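Local coordinates for ABC transporter (Caldanaerobius, PDB 4G68), which probably binds xylan-derived oligosaccharides outside the cell and delivers them for uptake, as the solute-binding component of an ABC transporter, at residues C[99-104]-C[320-325]; C[114-119]-C[144-149]; C[159-164]-C[296-301]; C[172-177]-C[302-307]; C[238-243]-C[416-421]. One frame throughout, in Å; residues are numbered along the deposited sequence.

Interaction 1: residues C[99-104]-C[320-325]; sequences FQTWAG and VGALMV
Phe99 and Met324 sit opposite each other as a hydrogen-bonded pair in an antiparallel beta ladder, where strand 98-102 runs against strand 317-325 within the mixed sheet of a solute-binding-protein fold. Met324 N gives Phe99 O an almost straight bond of 2.8 Å (174° at the hydrogen), and Phe99 N returns one to Met324 O. Thr101 and Ala322, the next hydrogen-bonded pair, repeat the exchange, and Ala103 N, just past the strand, reaches Val320 O.

The side chains of Phe99, Thr101, Ala322 and Met324 share one face of the sheet. Phe99 CG lies between its own N and carbonyl carbon (chi1 66°), a torsion that folds the ring back over the partner strand. Met324, modelled as selenomethionine, puts CB over the ring face in a CH-pi contact, 3.4 Å from Phe99 CZ. Its SE stands obliquely beside the same ring, 5.0 Å from the centroid, in a Met-aromatic contact. On the other face Leu323 CD2 packs on Gln100 CA at 3.8 Å.

Further out, helix 79-91 covers the Phe99 ring through Tyr82, Ile86 and Ile90. Leu46 N engages Gln100 OE1, and Ser107 OG engages Thr101 OG1. Val320 and Gly321 both face Asp151, forming a classic beta bulge. Beside Phe99, the methyl CG2 of Thr101 meets Met324 SE at 3.8 Å.

Interaction 2: residues C[114-119]-C[144-149]; sequences GKVLQL and KIYGIP
Leu119 N donates to Ile145 O at 2.8 Å, with 172° at the hydrogen, the one hydrogen bond joining the irregular segment 114-119 to strand 144-160. Gln118 CA adds a longer CH contact to the same oxygen.

Apolar packing flanks this bond. Leu119 CD1 meets Ile148 CD1 at 3.5 Å, the two side chains crossing at about a right angle, while helix 332-353 touches both through Val336 and Ala343. Val116 CG1 lies 4.0 Å from Tyr146 CB.

Carbonyl oxygens also take part: Val116 CG1 comes within 3.2 Å of Tyr146 O, and Val116 O lies at the Tyr146 ring edge, in plane, 3.4 Å from CD1.

Among the polar side chains, Gln118 runs out with CG anti to its N (chi1 -169°), and its amide rests on the aliphatic part of Lys144, Gln118 NE2 lying 3.8 Å from Lys144 CG. This NE2 bonds Asp120 OD2, which also takes Ile145 N, whereas Lys144 NZ turns to Asn142 O. With an alanine here, the Lys144 methylenes would probably lose their cover and Asp120 OD2 a donor.

Leu117 O, Tyr146 O and Gly147 N are buried without partners, a cost probably offset by the single cross-segment hydrogen bond and the close packing.

Interaction 3: residues C[159-164]-C[296-301]; sequences INKELF and KIEAVR
Glu162 and Lys296 lie side by side and point the same way, joined by a salt bridge from Lys296 NZ to Glu162 OE1 at 3.1 Å, with a weak second bond to OE2. Both chains are extended beyond CG. NZ approaches OE1 from the syn side but stands 35° out of the carboxylate plane. Glu162 has CG anti to its N (chi1 -177°), a torsion that carries the carboxylate off the first helical turn toward the lysine.

Lys161 sets its methylenes across the base of Glu298 at about a right angle, CE coming within 3.5 Å of Glu298 CB. The charged ends do not join, for Lys161 NZ and Glu298 OE1 remain 5.7 Å apart. The side chains of Ile159 and Val300 cross at about a right angle, CG1 of the first 4.1 Å from CG2 of the second, and Ile297 CD1 folds onto Asn160 CA at 3.8 Å.

Backbone bonds exchanged by Ile159 and Glu298 make an antiparallel hydrogen-bonded pair, and Lys161 N to Lys296 O extends it into the helix. Asn160 is the N-cap: its OD1 accepts from Leu163 N, which stands above the carbonyl plane.

The contact thus marks the passage from strand 144-160 to helix 161-166 along the border of strand 297-300. Helix 372-382 packs on that strand through Leu373, Gln376 and Ile377, while Met274 of strand 274-278 and Val171 lie against Ile159.

Interaction 4: residues C[172-177]-C[302-307]; sequences PTTFSE and FPTIEG
Thr174 and Phe175 meet Pro303, Thr304 and Ile305 where helix 175-187 begins, a start closed by a capping box between Thr174 and Glu177. The loop after strand 297-300 passes directly across this helix start.

Two backbone hydrogen bonds join the segments. Phe175 N, in the first turn, donates to Thr304 O at 2.7 Å. Thr304 N returns a longer bond to Thr173 O, at 3.3 Å. The pair forms a single isolated bridge, which ties an otherwise irregular loop to the helix entrance.

Within 172-177, the polar side chains hold the cap. Glu177 N donates to Thr174 OG1 at 3.1 Å, which Thr174 presents by placing OG1 between its own N and carbonyl carbon (chi1 80°). The reciprocal bond from Thr174 N to Glu177 OE1 is weak. The same carboxylate oxygen is gripped more firmly by Thr173, through N at 2.7 Å and through OG1, the hydroxyl arriving on the syn side. These donors would be expected to stabilise the carboxylate's negative charge.

The remaining contacts are apolar. Pro303 CB pushes against the peptide of Thr174, 3.4 Å from its carbonyl carbon. Phe175 lies alongside Ile305, and the edge of its ring meets Phe302. Lys241 and Met245 of helix 233-248 also touch Phe175, while Arg213 binds the carbonyl oxygens of Phe302 and Pro303. At the aliphatic junction, Phe175 CB stands 3.7 Å from Ile305 CG1.

Interaction 5: residues C[238-243]-C[416-421]; sequences AAQKLQ and ITPEEY
Two helices meet where Ala239 of helix 233-248 packs on Pro418 and Tyr421, in the opening turn of helix 418-429. Ala239 CB is shared: it lies 3.9 Å from Pro418 CB and equally far from Tyr421 CD2. The proline ring packs among Ala239, Gln240 and Gln243, with Gln240 crossing it obliquely.

Gln240 bends at chi2 (53°), a turn that brings OE1 within 3.6 Å of Pro418 CG. A water lying 2.7 Å from Gln240 OE1 and 3.0 Å from Glu419 OE1, within hydrogen-bonding distance of both, probably links the two helices, while Gln240 NE2 is taken by Asp244 OD1.

Thr417 is the N-cap of helix 418-429, its OG1 accepting from Glu420 N at 3.1 Å; Pro418 thus occupies the first helical position, where a proline's missing N-H costs no helical bond. The amide of Gln243 spans the space between the Pro418 ring and the Ile416 carbonyl. Replacing Gln243 with an alanine is likely to open a gap beside Pro418 and take a polar neighbour from the Ile416 carbonyl.

Around Tyr421, His404 and Leu411 of helix 398-412 add further packing, and its ring meets that of Tyr207.

In the fold
Reading from the N terminus, residues 99-104 open the loop that interaction 1 closes at 320-325, and interactions 2, 3 and 4 all fall within that span. Interaction 2 closes first, over a short loop, and touches interaction 1 where Leu323 and Val325 meet Ile148 and Leu117. Strand 144-160 then carries the chain from interaction 2 to interaction 3, whose centres lie about 40 Å apart on opposite sides of the chain's centre. Interactions 3 and 4 cross and touch through Phe164 and Pro172. Interaction 5 crosses 1, 3 and 4, tying the C-terminal helix to helix 233-248, where Lys241 brings it into touch with interaction 4.

Interaction 1: residues C[99-104]-C[320-325]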
# COMPACT_ATOMS: atom_id res chain seq x y z
N PHE C 99 -13.20 11.06 -5.70
CA PHE C 99 -12.79 9.66 -5.70
C PHE C 99 -11.43 9.44 -5.07
O PHE C 99 -10.48 10.18 -5.37
CB PHE C 99 -12.87 9.04 -7.12
CG PHE C 99 -11.89 9.60 -8.13
CD1 PHE C 99 -10.63 8.99 -8.35
CD2 PHE C 99 -12.25 10.68 -8.91
CE1 PHE C 99 -9.74 9.50 -9.29
CE2 PHE C 99 -11.38 11.19 -9.85
CZ PHE C 99 -10.13 10.59 -10.06
N GLN C 100 -11.34 8.39 -4.25
CA GLN C 100 -10.06 7.93 -3.70
C GLN C 100 -9.18 7.41 -4.82
O GLN C 100 -9.70 6.84 -5.78
CB GLN C 100 -10.32 6.80 -2.69
CG GLN C 100 -9.06 6.20 -2.04
CD GLN C 100 -9.39 5.21 -0.89
OE1 GLN C 100 -10.55 4.92 -0.65
NE2 GLN C 100 -8.37 4.68 -0.20
N THR C 101 -7.88 7.64 -4.76
CA THR C 101 -6.98 7.08 -5.79
C THR C 101 -5.58 6.80 -5.20
O THR C 101 -5.36 7.03 -3.98
CB THR C 101 -6.90 8.01 -7.01
OG1 THR C 101 -6.45 7.28 -8.16
CG2 THR C 101 -5.96 9.19 -6.72
N TRP C 102 -4.72 6.25 -6.05
CA TRP C 102 -3.30 6.09 -5.79
C TRP C 102 -2.59 7.06 -6.66
O TRP C 102 -2.73 7.07 -7.88
CB TRP C 102 -2.80 4.68 -6.07
CG TRP C 102 -3.44 3.69 -5.12
CD1 TRP C 102 -2.99 3.31 -3.87
CD2 TRP C 102 -4.68 2.96 -5.33
NE1 TRP C 102 -3.86 2.43 -3.29
CE2 TRP C 102 -4.89 2.15 -4.13
CE3 TRP C 102 -5.61 2.89 -6.37
CZ2 TRP C 102 -6.00 1.30 -3.99
CZ3 TRP C 102 -6.70 2.02 -6.24
CH2 TRP C 102 -6.90 1.25 -5.08
N ALA C 103 -1.86 7.94 -6.01
CA ALA C 103 -1.18 9.03 -6.72
C ALA C 103 0.03 8.48 -7.44
O ALA C 103 0.52 7.38 -7.11
CB ALA C 103 -0.74 10.09 -5.74
N GLY C 104 0.53 9.27 -8.40
CA GLY C 104 1.65 8.85 -9.23
C GLY C 104 1.15 8.16 -10.49
O GLY C 104 0.15 8.58 -11.09
N VAL C 320 0.92 8.19 -1.28
CA VAL C 320 0.29 7.78 -2.51
C VAL C 320 -1.22 7.77 -2.37
O VAL C 320 -1.89 7.72 -3.40
CB VAL C 320 0.74 6.36 -2.95
CG1 VAL C 320 2.20 6.37 -3.48
CG2 VAL C 320 0.61 5.40 -1.76
N GLY C 321 -1.75 7.75 -1.14
CA GLY C 321 -3.22 7.75 -0.98
C GLY C 321 -3.68 9.20 -1.21
O GLY C 321 -3.17 10.10 -0.59
N ALA C 322 -4.60 9.41 -2.15
CA ALA C 322 -5.10 10.78 -2.42
C ALA C 322 -6.60 10.73 -2.81
O ALA C 322 -7.13 9.65 -3.13
CB ALA C 322 -4.29 11.50 -3.49
N LEU C 323 -7.24 11.90 -2.70
CA LEU C 323 -8.59 12.15 -3.23
C LEU C 323 -8.48 13.04 -4.47
O LEU C 323 -7.77 14.04 -4.44
CB LEU C 323 -9.50 12.82 -2.18
CG LEU C 323 -9.63 12.09 -0.83
CD1 LEU C 323 -10.58 12.81 0.11
CD2 LEU C 323 -10.09 10.65 -1.05
N MSE C 324 -9.19 12.67 -5.54
CA MSE C 324 -9.24 13.52 -6.77
C MSE C 324 -10.67 13.96 -7.00
O MSE C 324 -11.62 13.29 -6.59
CB MSE C 324 -8.63 12.74 -7.92
CG MSE C 324 -7.10 12.80 -7.80
SE MSE C 324 -6.38 11.86 -9.38
CE MSE C 324 -4.52 12.35 -9.00
N VAL C 325 -10.80 15.12 -7.64
CA VAL C 325 -12.07 15.70 -8.05
C VAL C 325 -12.14 15.56 -9.57
O VAL C 325 -11.23 15.98 -10.30
CB VAL C 325 -12.13 17.22 -7.66
CG1 VAL C 325 -13.33 17.91 -8.31
CG2 VAL C 325 -12.16 17.39 -6.12

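Interaction 2: residues C[114-119]-C[144-149]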
# COMPACT_ATOMS: atom_id res chain seq x y z
N GLY C 114 -7.24 14.45 -19.29
CA GLY C 114 -8.06 15.66 -18.97
C GLY C 114 -9.27 15.36 -18.09
O GLY C 114 -10.29 16.09 -18.11
N LYS C 115 -9.19 14.27 -17.33
CA LYS C 115 -10.35 13.78 -16.54
C LYS C 115 -10.33 14.23 -15.10
O LYS C 115 -11.30 13.97 -14.36
CB LYS C 115 -10.39 12.26 -16.51
CG LYS C 115 -10.26 11.63 -17.86
CD LYS C 115 -11.41 12.01 -18.77
CE LYS C 115 -11.24 11.13 -19.99
NZ LYS C 115 -12.37 11.28 -20.86
N VAL C 116 -9.23 14.89 -14.70
CA VAL C 116 -9.06 15.37 -13.30
C VAL C 116 -8.88 16.90 -13.20
O VAL C 116 -8.03 17.48 -13.89
CB VAL C 116 -7.87 14.67 -12.62
CG1 VAL C 116 -7.82 15.00 -11.15
CG2 VAL C 116 -7.97 13.14 -12.77
N LEU C 117 -9.67 17.50 -12.31
CA LEU C 117 -9.62 18.95 -11.99
C LEU C 117 -8.29 19.35 -11.39
O LEU C 117 -7.88 18.76 -10.38
CB LEU C 117 -10.76 19.36 -11.01
CG LEU C 117 -10.82 20.89 -10.76
CD1 LEU C 117 -11.06 21.64 -12.08
CD2 LEU C 117 -11.87 21.32 -9.74
N GLN C 118 -7.60 20.32 -12.02
CA GLN C 118 -6.38 20.93 -11.48
C GLN C 118 -6.69 21.76 -10.23
O GLN C 118 -7.66 22.56 -10.20
CB GLN C 118 -5.73 21.83 -12.52
CG GLN C 118 -4.33 22.30 -12.17
CD GLN C 118 -3.91 23.50 -13.00
OE1 GLN C 118 -4.36 23.65 -14.15
NE2 GLN C 118 -3.07 24.37 -12.42
N LEU C 119 -5.89 21.59 -9.20
CA LEU C 119 -6.24 22.14 -7.90
C LEU C 119 -5.37 23.31 -7.43
O LEU C 119 -5.66 23.85 -6.35
CB LEU C 119 -6.26 21.04 -6.83
CG LEU C 119 -7.18 19.82 -7.01
CD1 LEU C 119 -7.11 18.87 -5.81
CD2 LEU C 119 -8.63 20.23 -7.29
N LYS C 144 1.80 20.80 -11.93
CA LYS C 144 0.49 21.21 -11.48
C LYS C 144 -0.04 20.16 -10.54
O LYS C 144 0.35 18.99 -10.64
CB LYS C 144 -0.44 21.36 -12.69
CG LYS C 144 -0.02 22.49 -13.63
CD LYS C 144 -0.79 22.51 -14.95
CE LYS C 144 -0.39 21.35 -15.85
NZ LYS C 144 0.91 21.56 -16.56
N ILE C 145 -0.94 20.56 -9.63
CA ILE C 145 -1.44 19.65 -8.62
C ILE C 145 -2.81 19.15 -9.06
O ILE C 145 -3.68 19.97 -9.45
CB ILE C 145 -1.66 20.34 -7.26
CG1 ILE C 145 -0.40 21.06 -6.78
CG2 ILE C 145 -2.26 19.34 -6.25
CD1 ILE C 145 0.58 20.20 -6.08
N TYR C 146 -3.02 17.84 -8.95
CA TYR C 146 -4.29 17.19 -9.32
C TYR C 146 -5.03 16.36 -8.24
O TYR C 146 -6.02 15.66 -8.56
CB TYR C 146 -4.08 16.26 -10.55
CG TYR C 146 -3.85 17.04 -11.81
CD1 TYR C 146 -4.92 17.52 -12.56
CD2 TYR C 146 -2.56 17.37 -12.20
CE1 TYR C 146 -4.70 18.27 -13.70
CE2 TYR C 146 -2.32 18.11 -13.34
CZ TYR C 146 -3.39 18.55 -14.09
OH TYR C 146 -3.19 19.29 -15.25
N GLY C 147 -4.62 16.47 -6.98
CA GLY C 147 -5.23 15.68 -5.92
C GLY C 147 -4.87 16.24 -4.55
O GLY C 147 -3.91 17.00 -4.43
N ILE C 148 -5.66 15.87 -3.55
CA ILE C 148 -5.40 16.23 -2.15
C ILE C 148 -4.89 14.92 -1.50
O ILE C 148 -5.65 13.97 -1.36
CB ILE C 148 -6.72 16.71 -1.44
CG1 ILE C 148 -7.33 17.98 -2.11
CG2 ILE C 148 -6.50 16.92 0.05
CD1 ILE C 148 -6.36 19.13 -2.38
N PRO C 149 -3.60 14.87 -1.10
CA PRO C 149 -3.07 13.64 -0.50
C PRO C 149 -3.75 13.41 0.85
O PRO C 149 -4.19 14.40 1.49
CB PRO C 149 -1.55 13.94 -0.34
CG PRO C 149 -1.31 15.14 -1.18
CD PRO C 149 -2.59 15.93 -1.12

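Interaction 3: residues C[159-164]-C[296-301]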
# COMPACT_ATOMS: atom_id res chain seq x y z
N ILE C 159 5.47 -9.44 12.91
CA ILE C 159 5.96 -10.59 13.66
C ILE C 159 4.93 -10.90 14.76
O ILE C 159 4.65 -10.03 15.59
CB ILE C 159 7.33 -10.21 14.35
CG1 ILE C 159 8.34 -9.77 13.31
CG2 ILE C 159 7.90 -11.31 15.28
CD1 ILE C 159 8.54 -10.85 12.28
N ASN C 160 4.36 -12.11 14.76
CA ASN C 160 3.57 -12.55 15.91
C ASN C 160 4.55 -12.95 17.02
O ASN C 160 5.08 -14.08 16.98
CB ASN C 160 2.69 -13.76 15.54
CG ASN C 160 1.79 -14.21 16.69
OD1 ASN C 160 2.23 -14.23 17.84
ND2 ASN C 160 0.54 -14.53 16.41
N LYS C 161 4.79 -12.05 18.00
CA LYS C 161 5.81 -12.28 19.05
C LYS C 161 5.53 -13.57 19.84
O LYS C 161 6.47 -14.27 20.24
CB LYS C 161 5.88 -11.14 20.07
CG LYS C 161 6.21 -9.74 19.50
CD LYS C 161 6.08 -8.71 20.63
CE LYS C 161 5.80 -7.30 20.13
NZ LYS C 161 5.31 -6.29 21.13
N GLU C 162 4.25 -13.85 20.06
CA GLU C 162 3.82 -15.02 20.86
C GLU C 162 4.26 -16.30 20.17
O GLU C 162 4.70 -17.26 20.82
CB GLU C 162 2.32 -15.05 21.05
CG GLU C 162 1.88 -16.21 21.96
CD GLU C 162 0.38 -16.22 22.18
OE1 GLU C 162 -0.05 -15.68 23.22
OE2 GLU C 162 -0.35 -16.74 21.31
N LEU C 163 4.18 -16.31 18.83
CA LEU C 163 4.52 -17.53 18.08
C LEU C 163 6.04 -17.73 18.09
O LEU C 163 6.52 -18.88 18.25
CB LEU C 163 3.91 -17.52 16.65
CG LEU C 163 2.42 -17.99 16.61
CD1 LEU C 163 1.72 -17.81 15.27
CD2 LEU C 163 2.22 -19.42 17.08
N PHE C 164 6.77 -16.63 17.93
CA PHE C 164 8.25 -16.68 17.95
C PHE C 164 8.72 -17.20 19.34
O PHE C 164 9.57 -18.12 19.41
CB PHE C 164 8.88 -15.31 17.53
CG PHE C 164 9.03 -15.13 16.04
CD1 PHE C 164 10.29 -15.25 15.42
CD2 PHE C 164 7.93 -14.86 15.23
CE1 PHE C 164 10.43 -15.12 14.03
CE2 PHE C 164 8.06 -14.70 13.86
CZ PHE C 164 9.31 -14.84 13.24
N LYS C 296 -0.01 -8.63 20.54
CA LYS C 296 0.96 -9.70 20.26
C LYS C 296 1.89 -9.43 19.06
O LYS C 296 2.78 -10.26 18.77
CB LYS C 296 0.18 -11.00 20.02
CG LYS C 296 -0.74 -11.30 21.17
CD LYS C 296 -1.23 -12.72 21.10
CE LYS C 296 -2.18 -13.01 22.25
NZ LYS C 296 -2.68 -14.41 22.11
N ILE C 297 1.66 -8.30 18.38
CA ILE C 297 2.26 -7.99 17.04
C ILE C 297 3.29 -6.87 17.06
O ILE C 297 3.03 -5.75 17.60
CB ILE C 297 1.18 -7.60 15.97
CG1 ILE C 297 0.15 -8.74 15.70
CG2 ILE C 297 1.84 -6.93 14.70
CD1 ILE C 297 0.66 -10.19 15.73
N GLU C 298 4.44 -7.15 16.44
CA GLU C 298 5.57 -6.23 16.30
C GLU C 298 5.80 -5.95 14.81
O GLU C 298 5.78 -6.90 13.98
CB GLU C 298 6.83 -6.86 16.86
CG GLU C 298 7.95 -5.89 17.09
CD GLU C 298 9.29 -6.57 17.33
OE1 GLU C 298 9.34 -7.82 17.38
OE2 GLU C 298 10.30 -5.83 17.44
N ALA C 299 6.00 -4.67 14.48
CA ALA C 299 6.38 -4.22 13.15
C ALA C 299 7.90 -3.96 13.08
O ALA C 299 8.47 -3.20 13.88
CB ALA C 299 5.63 -2.91 12.80
N VAL C 300 8.54 -4.59 12.10
CA VAL C 300 9.96 -4.41 11.75
C VAL C 300 10.19 -4.13 10.23
O VAL C 300 9.34 -4.40 9.39
CB VAL C 300 10.85 -5.59 12.27
CG1 VAL C 300 10.63 -5.84 13.77
CG2 VAL C 300 10.60 -6.88 11.47
N ARG C 301 11.33 -3.54 9.91
CA ARG C 301 11.80 -3.40 8.55
C ARG C 301 11.96 -4.74 7.90
O ARG C 301 12.15 -5.75 8.60
CB ARG C 301 13.17 -2.76 8.54
CG ARG C 301 13.09 -1.27 8.79
CD ARG C 301 14.45 -0.64 8.65
NE ARG C 301 14.28 0.72 9.08
CZ ARG C 301 14.78 1.20 10.20
NH1 ARG C 301 15.53 0.40 10.97
NH2 ARG C 301 14.56 2.46 10.52

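Interaction 4: residues C[172-177]-C[302-307]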
# COMPACT_ATOMS: atom_id res chain seq x y z
N PRO C 172 13.95 -12.72 12.63
CA PRO C 172 15.09 -12.59 11.71
C PRO C 172 15.40 -11.12 11.32
O PRO C 172 14.50 -10.33 11.10
CB PRO C 172 14.61 -13.39 10.51
CG PRO C 172 13.12 -13.13 10.47
CD PRO C 172 12.72 -13.15 11.94
N THR C 173 16.68 -10.79 11.19
CA THR C 173 17.11 -9.44 10.84
C THR C 173 17.79 -9.36 9.47
O THR C 173 18.07 -8.24 9.03
CB THR C 173 18.01 -8.80 11.93
OG1 THR C 173 19.15 -9.60 12.23
CG2 THR C 173 17.23 -8.58 13.28
N THR C 174 18.13 -10.53 8.88
CA THR C 174 18.83 -10.68 7.60
C THR C 174 18.05 -11.71 6.78
O THR C 174 17.26 -12.51 7.33
CB THR C 174 20.31 -11.21 7.69
OG1 THR C 174 20.31 -12.64 7.85
CG2 THR C 174 21.11 -10.58 8.77
N PHE C 175 18.22 -11.68 5.46
CA PHE C 175 17.54 -12.65 4.61
C PHE C 175 17.76 -14.09 5.01
O PHE C 175 16.76 -14.83 5.27
CB PHE C 175 17.80 -12.44 3.13
CG PHE C 175 16.75 -13.11 2.29
CD1 PHE C 175 15.49 -12.53 2.11
CD2 PHE C 175 17.00 -14.33 1.73
CE1 PHE C 175 14.52 -13.17 1.34
CE2 PHE C 175 16.06 -14.97 0.97
CZ PHE C 175 14.81 -14.40 0.77
N SER C 176 19.04 -14.43 5.19
CA SER C 176 19.48 -15.77 5.60
C SER C 176 18.73 -16.19 6.84
O SER C 176 18.23 -17.32 6.88
CB SER C 176 21.00 -15.80 5.86
OG SER C 176 21.69 -15.79 4.63
N GLU C 177 18.59 -15.27 7.83
CA GLU C 177 17.85 -15.57 9.05
C GLU C 177 16.36 -15.84 8.78
O GLU C 177 15.74 -16.72 9.41
CB GLU C 177 18.01 -14.46 10.12
CG GLU C 177 19.44 -14.31 10.63
CD GLU C 177 19.67 -13.16 11.56
OE1 GLU C 177 18.93 -12.15 11.55
OE2 GLU C 177 20.62 -13.23 12.33
N PHE C 302 11.90 -4.78 6.58
CA PHE C 302 12.27 -6.04 5.89
C PHE C 302 13.76 -6.23 6.17
O PHE C 302 14.47 -5.23 6.34
CB PHE C 302 11.95 -6.01 4.40
CG PHE C 302 11.96 -7.38 3.76
CD1 PHE C 302 10.82 -8.24 3.81
CD2 PHE C 302 13.15 -7.86 3.18
CE1 PHE C 302 10.86 -9.50 3.23
CE2 PHE C 302 13.20 -9.12 2.62
CZ PHE C 302 12.06 -9.93 2.63
N PRO C 303 14.21 -7.50 6.29
CA PRO C 303 15.59 -7.80 6.59
C PRO C 303 16.58 -7.34 5.51
O PRO C 303 16.22 -7.13 4.31
CB PRO C 303 15.61 -9.34 6.65
CG PRO C 303 14.27 -9.75 7.09
CD PRO C 303 13.34 -8.69 6.57
N THR C 304 17.83 -7.16 5.94
CA THR C 304 18.94 -6.94 5.05
C THR C 304 19.26 -8.15 4.20
O THR C 304 19.01 -9.28 4.59
CB THR C 304 20.18 -6.57 5.86
OG1 THR C 304 20.42 -7.61 6.81
CG2 THR C 304 19.90 -5.27 6.64
N ILE C 305 19.84 -7.89 3.04
CA ILE C 305 20.22 -8.96 2.11
C ILE C 305 21.70 -8.82 1.83
O ILE C 305 22.12 -7.78 1.31
CB ILE C 305 19.36 -8.94 0.83
CG1 ILE C 305 17.89 -9.21 1.24
CG2 ILE C 305 19.89 -9.95 -0.20
CD1 ILE C 305 16.88 -8.83 0.20
N GLU C 306 22.48 -9.85 2.25
CA GLU C 306 23.93 -9.87 2.10
C GLU C 306 24.29 -9.67 0.63
O GLU C 306 23.72 -10.32 -0.23
CB GLU C 306 24.49 -11.20 2.59
CG GLU C 306 26.03 -11.26 2.68
CD GLU C 306 26.50 -12.52 3.42
OE1 GLU C 306 26.90 -12.42 4.59
OE2 GLU C 306 26.38 -13.61 2.86
N GLY C 307 25.20 -8.76 0.33
CA GLY C 307 25.62 -8.65 -1.06
C GLY C 307 24.77 -7.69 -1.89
O GLY C 307 25.18 -7.27 -3.00

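Interaction 5: residues C[238-243]-C[416-421]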
# COMPACT_ATOMS: atom_id res chain seq x y z
N ALA C 238 16.69 -11.15 -7.15
CA ALA C 238 15.45 -11.00 -6.34
C ALA C 238 14.39 -12.10 -6.62
O ALA C 238 13.76 -12.63 -5.69
CB ALA C 238 14.84 -9.60 -6.49
N ALA C 239 14.20 -12.46 -7.88
CA ALA C 239 13.20 -13.47 -8.26
C ALA C 239 13.68 -14.81 -7.68
O ALA C 239 12.90 -15.53 -7.03
CB ALA C 239 13.03 -13.54 -9.76
N GLN C 240 14.96 -15.09 -7.85
CA GLN C 240 15.54 -16.29 -7.24
C GLN C 240 15.21 -16.30 -5.73
O GLN C 240 14.68 -17.29 -5.23
CB GLN C 240 17.05 -16.39 -7.49
CG GLN C 240 17.70 -17.66 -6.94
CD GLN C 240 16.99 -18.90 -7.41
OE1 GLN C 240 17.08 -19.28 -8.57
NE2 GLN C 240 16.24 -19.52 -6.51
N LYS C 241 15.51 -15.21 -5.02
CA LYS C 241 15.16 -15.15 -3.58
C LYS C 241 13.68 -15.28 -3.19
O LYS C 241 13.40 -15.72 -2.07
CB LYS C 241 15.75 -13.91 -2.92
CG LYS C 241 17.26 -13.84 -3.00
CD LYS C 241 17.77 -13.60 -1.61
CE LYS C 241 19.27 -13.80 -1.48
NZ LYS C 241 20.03 -12.64 -2.01
N LEU C 242 12.75 -14.84 -4.05
CA LEU C 242 11.31 -15.01 -3.79
C LEU C 242 10.98 -16.53 -3.82
O LEU C 242 10.25 -17.06 -2.93
CB LEU C 242 10.50 -14.28 -4.87
CG LEU C 242 9.28 -13.37 -4.57
CD1 LEU C 242 8.17 -13.70 -5.58
CD2 LEU C 242 8.74 -13.54 -3.17
N GLN C 243 11.51 -17.22 -4.84
CA GLN C 243 11.31 -18.70 -5.02
C GLN C 243 11.92 -19.54 -3.86
O GLN C 243 11.37 -20.58 -3.45
CB GLN C 243 11.76 -19.20 -6.45
CG GLN C 243 10.84 -18.66 -7.57
CD GLN C 243 10.89 -19.44 -8.89
OE1 GLN C 243 9.86 -19.62 -9.61
NE2 GLN C 243 12.08 -19.95 -9.19
N ILE C 416 7.49 -19.95 -13.99
CA ILE C 416 8.58 -19.30 -14.68
C ILE C 416 9.86 -19.43 -13.85
O ILE C 416 9.79 -19.55 -12.62
CB ILE C 416 8.19 -17.82 -15.00
CG1 ILE C 416 9.11 -17.23 -16.07
CG2 ILE C 416 8.07 -16.95 -13.74
CD1 ILE C 416 8.46 -16.13 -16.86
N THR C 417 11.01 -19.49 -14.52
CA THR C 417 12.33 -19.32 -13.89
C THR C 417 12.64 -17.83 -13.68
O THR C 417 12.06 -16.97 -14.38
CB THR C 417 13.44 -19.93 -14.79
OG1 THR C 417 13.46 -19.26 -16.06
CG2 THR C 417 13.16 -21.45 -15.04
N PRO C 418 13.58 -17.50 -12.75
CA PRO C 418 14.07 -16.10 -12.58
C PRO C 418 14.62 -15.47 -13.86
O PRO C 418 14.39 -14.30 -14.10
CB PRO C 418 15.22 -16.26 -11.60
CG PRO C 418 14.83 -17.44 -10.77
CD PRO C 418 14.14 -18.39 -11.71
N GLU C 419 15.40 -16.23 -14.62
CA GLU C 419 15.99 -15.75 -15.87
C GLU C 419 14.91 -15.47 -16.91
O GLU C 419 14.92 -14.43 -17.55
CB GLU C 419 17.04 -16.74 -16.36
CG GLU C 419 18.33 -16.76 -15.53
CD GLU C 419 18.27 -17.61 -14.24
OE1 GLU C 419 17.39 -18.50 -14.11
OE2 GLU C 419 19.16 -17.38 -13.36
N GLU C 420 13.94 -16.37 -17.04
CA GLU C 420 12.80 -16.14 -17.93
C GLU C 420 11.95 -15.01 -17.41
O GLU C 420 11.37 -14.25 -18.20
CB GLU C 420 11.97 -17.40 -18.15
CG GLU C 420 12.44 -18.21 -19.36
CD GLU C 420 12.37 -17.37 -20.64
OE1 GLU C 420 11.30 -16.77 -20.91
OE2 GLU C 420 13.38 -17.30 -21.38
N TYR C 421 11.88 -14.90 -16.08
CA TYR C 421 11.16 -13.82 -15.48
C TYR C 421 11.68 -12.48 -15.95
O TYR C 421 10.92 -11.68 -16.40
CB TYR C 421 11.23 -13.87 -13.97
CG TYR C 421 10.74 -12.59 -13.35
CD1 TYR C 421 9.38 -12.31 -13.28
CD2 TYR C 421 11.65 -11.65 -12.86
CE1 TYR C 421 8.93 -11.13 -12.71
CE2 TYR C 421 11.21 -10.47 -12.29
CZ TYR C 421 9.85 -10.22 -12.23
OH TYR C 421 9.46 -9.04 -11.69
O HOH W 1 17.62 -18.78 -11.16